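Local atomic coordinates of disulfide isomerase DsbG N-terminal domain-containing protein (Helicobacter pylori, PDB entry 3TDG), a protein that probably acts as a periplasmic thiol-disulfide oxidoreductase of the DsbG type, exchanging disulfides in partner proteins through a thioredoxin-fold domain. Residues Q198-K203 against L218-S223; I153-D156 against H161-K164; Q163-L166 against D171-K174; N189-A194 against T239-T244. One frame throughout, in Å; residues are numbered along the deposited sequence.

Contacts 1, 2 and 4 are buried, whereas contact 3 lies at the surface. Two helices serve twice: helix 160-167 faces strand 150-155 in contact 2 and helix 169-175 in contact 3, and helix 188-206 packs on helix 211-222 in contact 1 and on helix 235-249 in contact 4. Burial alone does not set the chemistry. Contact 4 is purely apolar across its segments, contact 1 couples a methyl contact to a salt bridge, contact 2 turns on a cysteine sulfur and a water, and contact 3 on a carboxylate and an imidazole. Tyr-222 joins contacts 1 and 2 through Ser-155, Ser-190 joins contacts 4 and 2 through Asp-156, and Lys-193 of contact 4 bonds to Ile-221 O in contact 1.

Contact 1 of 4, residues Q198-K203 against L218-S223; sequences QEEMAK and LEKIYS
Glu-200 and Lys-220 supply the polar half of this helix-helix contact, a salt bridge with Lys-220 NZ 2.7 Å from Glu-200 OE1. The ammonium reaches the oxygen from above the carboxylate, 41° out of its plane. OE1 does the gripping, since OE2 stays 3.8 Å from the same Lys-220 NZ. Both side chains leave their helices with CG opposite the backbone N, then bend, Glu-200 at chi2 and Lys-220 at chi3, and their lengths meet at about a right angle. CD1 of Ile-221 lies 4.1 Å from Glu-200 OE1, an apolar neighbour of the ion pair.

The apolar half is Met-201 against Leu-218. The terminal methyl CE of Met-201 comes to 4.0 Å from Leu-218 CG, the two side chains again crossing nearly perpendicularly. Neither CB is directed at the other helix; the bend of Met-201 at chi2 (-54°) helps to carry its end across.

The backbones stay well apart, with segment axes 11.5 Å from each other at closest approach and running nearly antiparallel, at 161°, so the helices meet through the ends of their side chains. Ile-197 of helix 188-206 adds to the packing by touching Leu-218 and Ile-221, while Leu-218 also rests on Met-180 and Val-182 of strand 177-182. The pair is thus an antiparallel packing of two helices, consistent with the helical region that DsbC- and DsbG-like proteins add to the thioredoxin fold; here the helices lie between strands 177-182 and 259-262.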
# COMPACT_ATOMS: atom_id res chain seq x y z
N GLN A 198 5.80 15.68 -34.11
CA GLN A 198 7.16 15.20 -33.80
C GLN A 198 8.00 15.20 -35.09
O GLN A 198 9.14 15.66 -35.11
CB GLN A 198 7.13 13.78 -33.21
CG GLN A 198 6.71 13.69 -31.73
CD GLN A 198 7.60 14.53 -30.85
OE1 GLN A 198 8.82 14.39 -30.88
NE2 GLN A 198 7.01 15.44 -30.09
N GLU A 199 7.42 14.66 -36.17
CA GLU A 199 8.13 14.58 -37.46
C GLU A 199 8.45 15.96 -37.98
O GLU A 199 9.57 16.23 -38.37
CB GLU A 199 7.30 13.79 -38.47
CG GLU A 199 7.91 13.69 -39.88
CD GLU A 199 7.08 12.76 -40.76
OE1 GLU A 199 5.92 13.11 -41.08
OE2 GLU A 199 7.56 11.65 -41.10
N GLU A 200 7.47 16.85 -37.94
CA GLU A 200 7.64 18.18 -38.47
C GLU A 200 8.62 19.02 -37.63
O GLU A 200 9.37 19.82 -38.19
CB GLU A 200 6.26 18.84 -38.63
CG GLU A 200 6.29 20.24 -39.19
CD GLU A 200 5.69 20.35 -40.59
OE1 GLU A 200 4.45 20.18 -40.74
OE2 GLU A 200 6.48 20.62 -41.54
N MET A 201 8.62 18.84 -36.30
CA MET A 201 9.58 19.53 -35.43
C MET A 201 11.04 19.08 -35.66
O MET A 201 11.94 19.90 -35.62
CB MET A 201 9.23 19.38 -33.93
CG MET A 201 8.07 20.28 -33.47
SD MET A 201 8.32 22.05 -33.83
CE MET A 201 6.60 22.57 -33.84
N ALA A 202 11.24 17.78 -35.86
CA ALA A 202 12.56 17.24 -36.25
C ALA A 202 13.12 17.94 -37.50
O ALA A 202 14.26 18.42 -37.49
CB ALA A 202 12.50 15.71 -36.44
N LYS A 203 12.30 18.03 -38.56
CA LYS A 203 12.68 18.75 -39.80
C LYS A 203 12.94 20.22 -39.54
O LYS A 203 13.93 20.76 -40.00
CB LYS A 203 11.62 18.57 -40.90
CG LYS A 203 11.48 17.12 -41.35
CD LYS A 203 10.38 16.94 -42.40
CE LYS A 203 10.28 15.47 -42.79
NZ LYS A 203 8.96 15.12 -43.41
N LEU A 218 2.54 24.30 -35.21
CA LEU A 218 1.55 23.88 -34.20
C LEU A 218 0.12 24.33 -34.57
O LEU A 218 -0.81 23.53 -34.58
CB LEU A 218 1.96 24.38 -32.81
CG LEU A 218 3.18 23.70 -32.16
CD1 LEU A 218 3.68 24.49 -30.95
CD2 LEU A 218 2.88 22.24 -31.77
N GLU A 219 -0.02 25.61 -34.91
CA GLU A 219 -1.30 26.18 -35.35
C GLU A 219 -1.83 25.47 -36.58
O GLU A 219 -3.00 25.08 -36.64
CB GLU A 219 -1.16 27.69 -35.57
CG GLU A 219 -0.80 28.42 -34.29
CD GLU A 219 -0.56 29.92 -34.49
OE1 GLU A 219 -0.27 30.35 -35.63
OE2 GLU A 219 -0.65 30.66 -33.49
N LYS A 220 -0.95 25.25 -37.56
CA LYS A 220 -1.34 24.52 -38.77
C LYS A 220 -1.98 23.18 -38.38
O LYS A 220 -3.10 22.87 -38.82
CB LYS A 220 -0.14 24.34 -39.72
CG LYS A 220 -0.44 23.53 -41.01
CD LYS A 220 0.81 23.32 -41.89
CE LYS A 220 1.68 22.14 -41.40
NZ LYS A 220 2.97 22.02 -42.14
N ILE A 221 -1.30 22.39 -37.54
CA ILE A 221 -1.76 21.02 -37.25
C ILE A 221 -2.89 20.96 -36.20
O ILE A 221 -3.76 20.08 -36.27
CB ILE A 221 -0.56 20.06 -36.89
CG1 ILE A 221 0.35 19.89 -38.11
CG2 ILE A 221 -1.06 18.70 -36.41
CD1 ILE A 221 1.73 19.31 -37.82
N TYR A 222 -2.89 21.90 -35.26
CA TYR A 222 -3.95 21.99 -34.25
C TYR A 222 -5.30 22.42 -34.86
O TYR A 222 -6.36 22.08 -34.33
CB TYR A 222 -3.55 22.94 -33.12
CG TYR A 222 -2.87 22.28 -31.93
CD1 TYR A 222 -3.46 22.33 -30.67
CD2 TYR A 222 -1.65 21.61 -32.06
CE1 TYR A 222 -2.86 21.74 -29.56
CE2 TYR A 222 -1.03 21.00 -30.95
CZ TYR A 222 -1.65 21.08 -29.70
OH TYR A 222 -1.10 20.49 -28.60
N SER A 223 -5.24 23.15 -35.97
CA SER A 223 -6.45 23.61 -36.66
C SER A 223 -7.42 22.46 -36.84
O SER A 223 -7.07 21.39 -37.32
CB SER A 223 -6.10 24.23 -38.02
OG SER A 223 -7.28 24.52 -38.74

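Contact 2 of 4, residues I153-D156 against H161-K164; sequences IVSD and HCQK
Cys-162 turns its side chain toward the end of strand 150-155, where Ser-155 and Asp-156 receive it. Its SG stands opposite the carbonyl carbon and beside the backbone N (chi1 -64°), and this rotamer puts the sulfur in line with a backbone amide: Asp-156 N lies 3.4 Å from Cys-162 SG, with an N-H...S angle of 170°. The bond is nearly straight and helps to fix where the sulfur sits. CB of Cys-162 comes closer still, 3.2 Å from Asp-156 O.

Ser-155 approaches the same CB from another side. With OG opposite its backbone N (chi1 -178°), the hydroxyl lies 3.3 Å from Cys-162 CB and is joined to the helix by a water. This water is 2.6 Å from Ser-155 OG and donates a hydrogen bond to Cys-162 O at 2.9 Å. Tyr-222 OH is a further partner of Ser-155 OG.

The carboxylate of Asp-156 bonds to other residues: OD2 to Ser-190 OG and Met-158 N, OD1 to the amides of Trp-185 and Leu-186. Val-257 and Pro-258 also pack on Cys-162. Cys-162 with Cys-159 fits the CxxC pattern at a helix start, and the strand-to-helix junction matches the redox site of a thioredoxin fold, in which Cys-162 would be the second, buried cysteine.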
# COMPACT_ATOMS: atom_id res chain seq x y z
N ILE A 153 3.66 22.68 -20.69
CA ILE A 153 2.27 22.62 -21.11
C ILE A 153 1.97 21.26 -21.76
O ILE A 153 2.44 20.98 -22.86
CB ILE A 153 1.94 23.76 -22.09
CG1 ILE A 153 2.29 25.12 -21.46
CG2 ILE A 153 0.43 23.70 -22.52
CD1 ILE A 153 1.97 26.30 -22.30
N VAL A 154 1.21 20.41 -21.08
CA VAL A 154 0.80 19.12 -21.65
C VAL A 154 -0.49 19.39 -22.42
O VAL A 154 -1.44 19.95 -21.87
CB VAL A 154 0.63 18.04 -20.60
CG1 VAL A 154 0.23 16.68 -21.24
CG2 VAL A 154 1.93 17.88 -19.77
N SER A 155 -0.50 19.02 -23.70
CA SER A 155 -1.49 19.50 -24.65
C SER A 155 -1.81 18.43 -25.71
O SER A 155 -0.90 17.76 -26.23
CB SER A 155 -0.99 20.77 -25.33
OG SER A 155 -1.95 21.30 -26.25
N ASP A 156 -3.11 18.27 -26.01
CA ASP A 156 -3.60 17.32 -27.00
C ASP A 156 -4.08 18.14 -28.21
O ASP A 156 -4.83 19.09 -28.04
CB ASP A 156 -4.72 16.48 -26.40
CG ASP A 156 -5.16 15.32 -27.30
OD1 ASP A 156 -4.90 14.16 -26.91
OD2 ASP A 156 -5.75 15.56 -28.39
N HIS A 161 -10.06 22.82 -25.70
CA HIS A 161 -9.43 23.61 -24.62
C HIS A 161 -7.92 23.81 -24.82
O HIS A 161 -7.36 24.86 -24.48
CB HIS A 161 -9.77 23.01 -23.26
CG HIS A 161 -11.11 23.43 -22.75
ND1 HIS A 161 -11.28 24.23 -21.64
CD2 HIS A 161 -12.36 23.20 -23.24
CE1 HIS A 161 -12.57 24.45 -21.45
NE2 HIS A 161 -13.25 23.84 -22.40
N CYS A 162 -7.26 22.81 -25.40
CA CYS A 162 -5.84 22.95 -25.76
C CYS A 162 -5.65 23.90 -26.95
O CYS A 162 -4.66 24.63 -27.00
CB CYS A 162 -5.21 21.58 -26.02
SG CYS A 162 -5.19 20.53 -24.54
N GLN A 163 -6.60 23.90 -27.88
CA GLN A 163 -6.60 24.86 -28.98
C GLN A 163 -6.70 26.30 -28.47
O GLN A 163 -5.99 27.18 -28.95
CB GLN A 163 -7.74 24.59 -29.95
CG GLN A 163 -7.52 23.45 -30.90
CD GLN A 163 -8.74 23.25 -31.78
OE1 GLN A 163 -9.82 22.94 -31.28
NE2 GLN A 163 -8.58 23.46 -33.09
N LYS A 164 -7.58 26.51 -27.48
CA LYS A 164 -7.70 27.81 -26.80
C LYS A 164 -6.42 28.17 -26.07
O LYS A 164 -5.90 29.29 -26.20
CB LYS A 164 -8.91 27.81 -25.85
CG LYS A 164 -8.82 28.83 -24.70
CD LYS A 164 -10.12 28.85 -23.90
CE LYS A 164 -9.88 28.79 -22.40
NZ LYS A 164 -10.79 27.76 -21.83
O HOH W 1 -2.17 23.88 -25.77

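Contact 3 of 4, residues Q163-L166 against D171-K174; sequences QKEL and DHLK
Glu-165 reaches from helix 160-167 to His-172 of helix 169-175, and its course can be followed atom by atom. CB starts from a bond that does not aim at the other helix. CG then lies opposite the backbone N, and a bend at chi2 (60°) swings the carboxylate across. CD comes to 3.8 Å from His-172 NE2. At the tip the two oxygens differ. OE2 is 2.7 Å from His-172 NE2 and 3.3 Å from His-172 CD2, whereas OE1 receives a hydrogen bond of 2.5 Å from a water.

The direct bond from NE2 to OE2 is weak despite its length, because the N-H...O angle is 121°. The carboxylate and imidazole planes stand 41° apart, and OE2 approaches the ring obliquely. The same water lies at the ring edge, in its plane, 3.2 Å from His-172 NE2, and so bridges the ring to OE1. The carboxylate therefore meets the histidine by two routes, one direct but poorly aligned and the other through solvent.

Both side chains pack on the mixed sheet of the thioredoxin-like domain. Glu-165 touches Ile-153 of strand 150-155 and also Pro-258, while His-172 packs on Leu-151 of strand 150-155 and Val-178 of strand 177-182. The contact thus links the successive helices 160-167 and 169-175 at the surface, over the two neighbouring parallel strands 150-155 and 177-182 that these helices connect.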
# COMPACT_ATOMS: atom_id res chain seq x y z
N GLN A 163 -6.60 23.90 -27.88
CA GLN A 163 -6.60 24.86 -28.98
C GLN A 163 -6.70 26.30 -28.47
O GLN A 163 -5.99 27.18 -28.95
CB GLN A 163 -7.74 24.59 -29.95
CG GLN A 163 -7.52 23.45 -30.90
CD GLN A 163 -8.74 23.25 -31.78
OE1 GLN A 163 -9.82 22.94 -31.28
NE2 GLN A 163 -8.58 23.46 -33.09
N LYS A 164 -7.58 26.51 -27.48
CA LYS A 164 -7.70 27.81 -26.80
C LYS A 164 -6.42 28.17 -26.07
O LYS A 164 -5.90 29.29 -26.20
CB LYS A 164 -8.91 27.81 -25.85
CG LYS A 164 -8.82 28.83 -24.70
CD LYS A 164 -10.12 28.85 -23.90
CE LYS A 164 -9.88 28.79 -22.40
NZ LYS A 164 -10.79 27.76 -21.83
N GLU A 165 -5.89 27.23 -25.29
CA GLU A 165 -4.60 27.41 -24.64
C GLU A 165 -3.50 27.76 -25.66
O GLU A 165 -2.67 28.64 -25.42
CB GLU A 165 -4.23 26.18 -23.81
CG GLU A 165 -2.85 26.25 -23.14
CD GLU A 165 -2.69 27.42 -22.16
OE1 GLU A 165 -3.63 27.71 -21.40
OE2 GLU A 165 -1.60 28.04 -22.12
N LEU A 166 -3.50 27.11 -26.82
CA LEU A 166 -2.51 27.41 -27.86
C LEU A 166 -2.52 28.89 -28.31
O LEU A 166 -1.46 29.45 -28.62
CB LEU A 166 -2.66 26.47 -29.05
CG LEU A 166 -1.66 26.63 -30.20
CD1 LEU A 166 -0.22 26.44 -29.71
CD2 LEU A 166 -1.98 25.69 -31.34
N ASP A 171 1.78 35.00 -25.66
CA ASP A 171 1.73 35.77 -24.40
C ASP A 171 2.51 35.10 -23.29
O ASP A 171 3.20 35.78 -22.54
CB ASP A 171 0.29 36.02 -23.94
CG ASP A 171 -0.43 37.03 -24.79
OD1 ASP A 171 0.19 37.62 -25.70
OD2 ASP A 171 -1.63 37.23 -24.56
N HIS A 172 2.39 33.77 -23.19
CA HIS A 172 3.19 32.99 -22.23
C HIS A 172 4.68 33.19 -22.43
O HIS A 172 5.46 33.11 -21.48
CB HIS A 172 2.90 31.49 -22.35
CG HIS A 172 1.61 31.04 -21.73
ND1 HIS A 172 1.40 31.04 -20.37
CD2 HIS A 172 0.48 30.54 -22.29
CE1 HIS A 172 0.19 30.57 -20.12
NE2 HIS A 172 -0.39 30.27 -21.26
N LEU A 173 5.08 33.43 -23.68
CA LEU A 173 6.50 33.54 -24.04
C LEU A 173 7.11 34.81 -23.46
O LEU A 173 8.22 34.78 -22.95
CB LEU A 173 6.72 33.43 -25.55
CG LEU A 173 6.52 32.00 -26.06
CD1 LEU A 173 6.57 31.88 -27.59
CD2 LEU A 173 7.49 31.01 -25.40
N LYS A 174 6.36 35.91 -23.51
CA LYS A 174 6.75 37.14 -22.81
C LYS A 174 7.21 36.88 -21.38
O LYS A 174 8.15 37.53 -20.92
CB LYS A 174 5.61 38.17 -22.86
CG LYS A 174 5.44 38.79 -24.24
CD LYS A 174 4.03 39.32 -24.48
CE LYS A 174 3.97 40.01 -25.84
NZ LYS A 174 2.59 40.48 -26.19
O HOH W 2 -3.25 29.69 -19.86

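Contact 4 of 4, residues N189-A194 against T239-T244; sequences NSAKKA and TKVENT
The helical segments approach most closely at Ala-191 and Val-241, whose CA atoms are 6.4 Å apart. Ala-191 and Ala-194, about one helical turn apart, both direct CB toward helix 235-249, and Val-241 directs its own CB back at them; the small alanine side chains are consistent with so close an approach.

Val-241 carries the contact with both methyls. CG1, set opposite the backbone N (chi1 165°), lies 3.6 Å from Ala-194 CB, 4.3 Å from Ala-191 CB and 3.9 Å from Ala-191 O. CG2 takes the other branch, 3.8 Å from Ala-194 CB and equally near Ala-194 C. The valine fork is therefore pressed against the second alanine by two methyls, while CG1 alone spans to the first. No hydrogen bond crosses between the segments, so contact is made by methyl groups and the backbone of helix 188-206.

Within helix 235-249, Lys-240 O accepts two bonds from Thr-244, from its backbone N and from its hydroxyl, with Thr-244 OG1 2.7 Å from Lys-240 O. The two donors come from opposite faces of the carbonyl plane, the hydroxyl 38° out of it, which fixes the threonine side chain against its own helix.

Polar bonds tie the two helices to their surroundings: Lys-240 pairs with Asp-134, Lys-192 NZ bonds to Gln-231 O, and Lys-193 bonds to Ile-221 O of helix 211-222. Helix 188-206 thus sits between helices 235-249 and 211-222, packing on each of them.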
# COMPACT_ATOMS: atom_id res chain seq x y z
N ASN A 189 -6.79 10.17 -33.63
CA ASN A 189 -6.41 11.39 -34.33
C ASN A 189 -5.43 12.27 -33.54
O ASN A 189 -4.58 12.95 -34.13
CB ASN A 189 -7.65 12.18 -34.75
CG ASN A 189 -8.41 11.53 -35.91
OD1 ASN A 189 -7.81 10.84 -36.75
ND2 ASN A 189 -9.72 11.75 -35.97
N SER A 190 -5.54 12.23 -32.21
CA SER A 190 -4.60 12.91 -31.31
C SER A 190 -3.19 12.33 -31.51
O SER A 190 -2.24 13.06 -31.81
CB SER A 190 -5.03 12.72 -29.84
OG SER A 190 -6.29 13.32 -29.56
N ALA A 191 -3.08 11.01 -31.38
CA ALA A 191 -1.81 10.31 -31.55
C ALA A 191 -1.18 10.61 -32.92
O ALA A 191 0.01 10.93 -33.03
CB ALA A 191 -2.00 8.80 -31.33
N LYS A 192 -2.01 10.55 -33.96
CA LYS A 192 -1.56 10.83 -35.32
C LYS A 192 -1.08 12.26 -35.49
O LYS A 192 -0.03 12.50 -36.08
CB LYS A 192 -2.70 10.51 -36.29
CG LYS A 192 -2.35 10.67 -37.74
CD LYS A 192 -3.29 9.82 -38.62
CE LYS A 192 -3.32 10.38 -40.05
NZ LYS A 192 -1.96 10.78 -40.56
N LYS A 193 -1.84 13.22 -34.99
CA LYS A 193 -1.38 14.59 -35.03
C LYS A 193 -0.12 14.80 -34.19
O LYS A 193 0.80 15.48 -34.62
CB LYS A 193 -2.51 15.54 -34.58
CG LYS A 193 -3.57 15.78 -35.68
CD LYS A 193 -4.38 17.04 -35.42
CE LYS A 193 -5.43 17.28 -36.56
NZ LYS A 193 -6.14 18.57 -36.34
N ALA A 194 -0.07 14.23 -32.99
CA ALA A 194 1.15 14.31 -32.17
C ALA A 194 2.37 13.76 -32.93
O ALA A 194 3.44 14.37 -32.92
CB ALA A 194 0.96 13.55 -30.83
N THR A 239 4.36 5.20 -32.34
CA THR A 239 4.71 4.36 -31.19
C THR A 239 5.41 5.16 -30.08
O THR A 239 5.11 4.97 -28.90
CB THR A 239 5.60 3.17 -31.62
OG1 THR A 239 4.97 2.50 -32.72
CG2 THR A 239 5.80 2.18 -30.47
N LYS A 240 6.34 6.03 -30.46
CA LYS A 240 7.01 6.93 -29.52
C LYS A 240 5.99 7.85 -28.82
O LYS A 240 6.03 8.02 -27.59
CB LYS A 240 8.06 7.77 -30.24
CG LYS A 240 8.94 8.54 -29.29
CD LYS A 240 9.80 9.55 -29.99
CE LYS A 240 11.04 9.81 -29.15
NZ LYS A 240 11.84 10.97 -29.62
N VAL A 241 5.07 8.41 -29.60
CA VAL A 241 3.94 9.18 -29.06
C VAL A 241 3.11 8.34 -28.08
O VAL A 241 2.82 8.81 -26.97
CB VAL A 241 3.03 9.76 -30.19
CG1 VAL A 241 1.69 10.23 -29.63
CG2 VAL A 241 3.75 10.90 -30.91
N GLU A 242 2.74 7.13 -28.49
CA GLU A 242 1.91 6.25 -27.65
C GLU A 242 2.60 5.92 -26.32
O GLU A 242 1.96 5.96 -25.29
CB GLU A 242 1.47 4.97 -28.39
CG GLU A 242 0.42 5.23 -29.49
CD GLU A 242 0.12 3.99 -30.36
OE1 GLU A 242 -0.86 4.05 -31.13
OE2 GLU A 242 0.85 2.98 -30.28
N ASN A 243 3.90 5.61 -26.37
CA ASN A 243 4.69 5.29 -25.17
C ASN A 243 4.92 6.49 -24.26
O ASN A 243 4.79 6.38 -23.04
CB ASN A 243 6.05 4.66 -25.54
CG ASN A 243 5.91 3.30 -26.24
OD1 ASN A 243 4.82 2.73 -26.34
ND2 ASN A 243 7.03 2.78 -26.73
N THR A 244 5.28 7.62 -24.86
CA THR A 244 5.50 8.84 -24.09
C THR A 244 4.21 9.27 -23.36
O THR A 244 4.24 9.61 -22.17
CB THR A 244 6.05 9.97 -24.98
OG1 THR A 244 7.20 9.51 -25.69
CG2 THR A 244 6.45 11.19 -24.15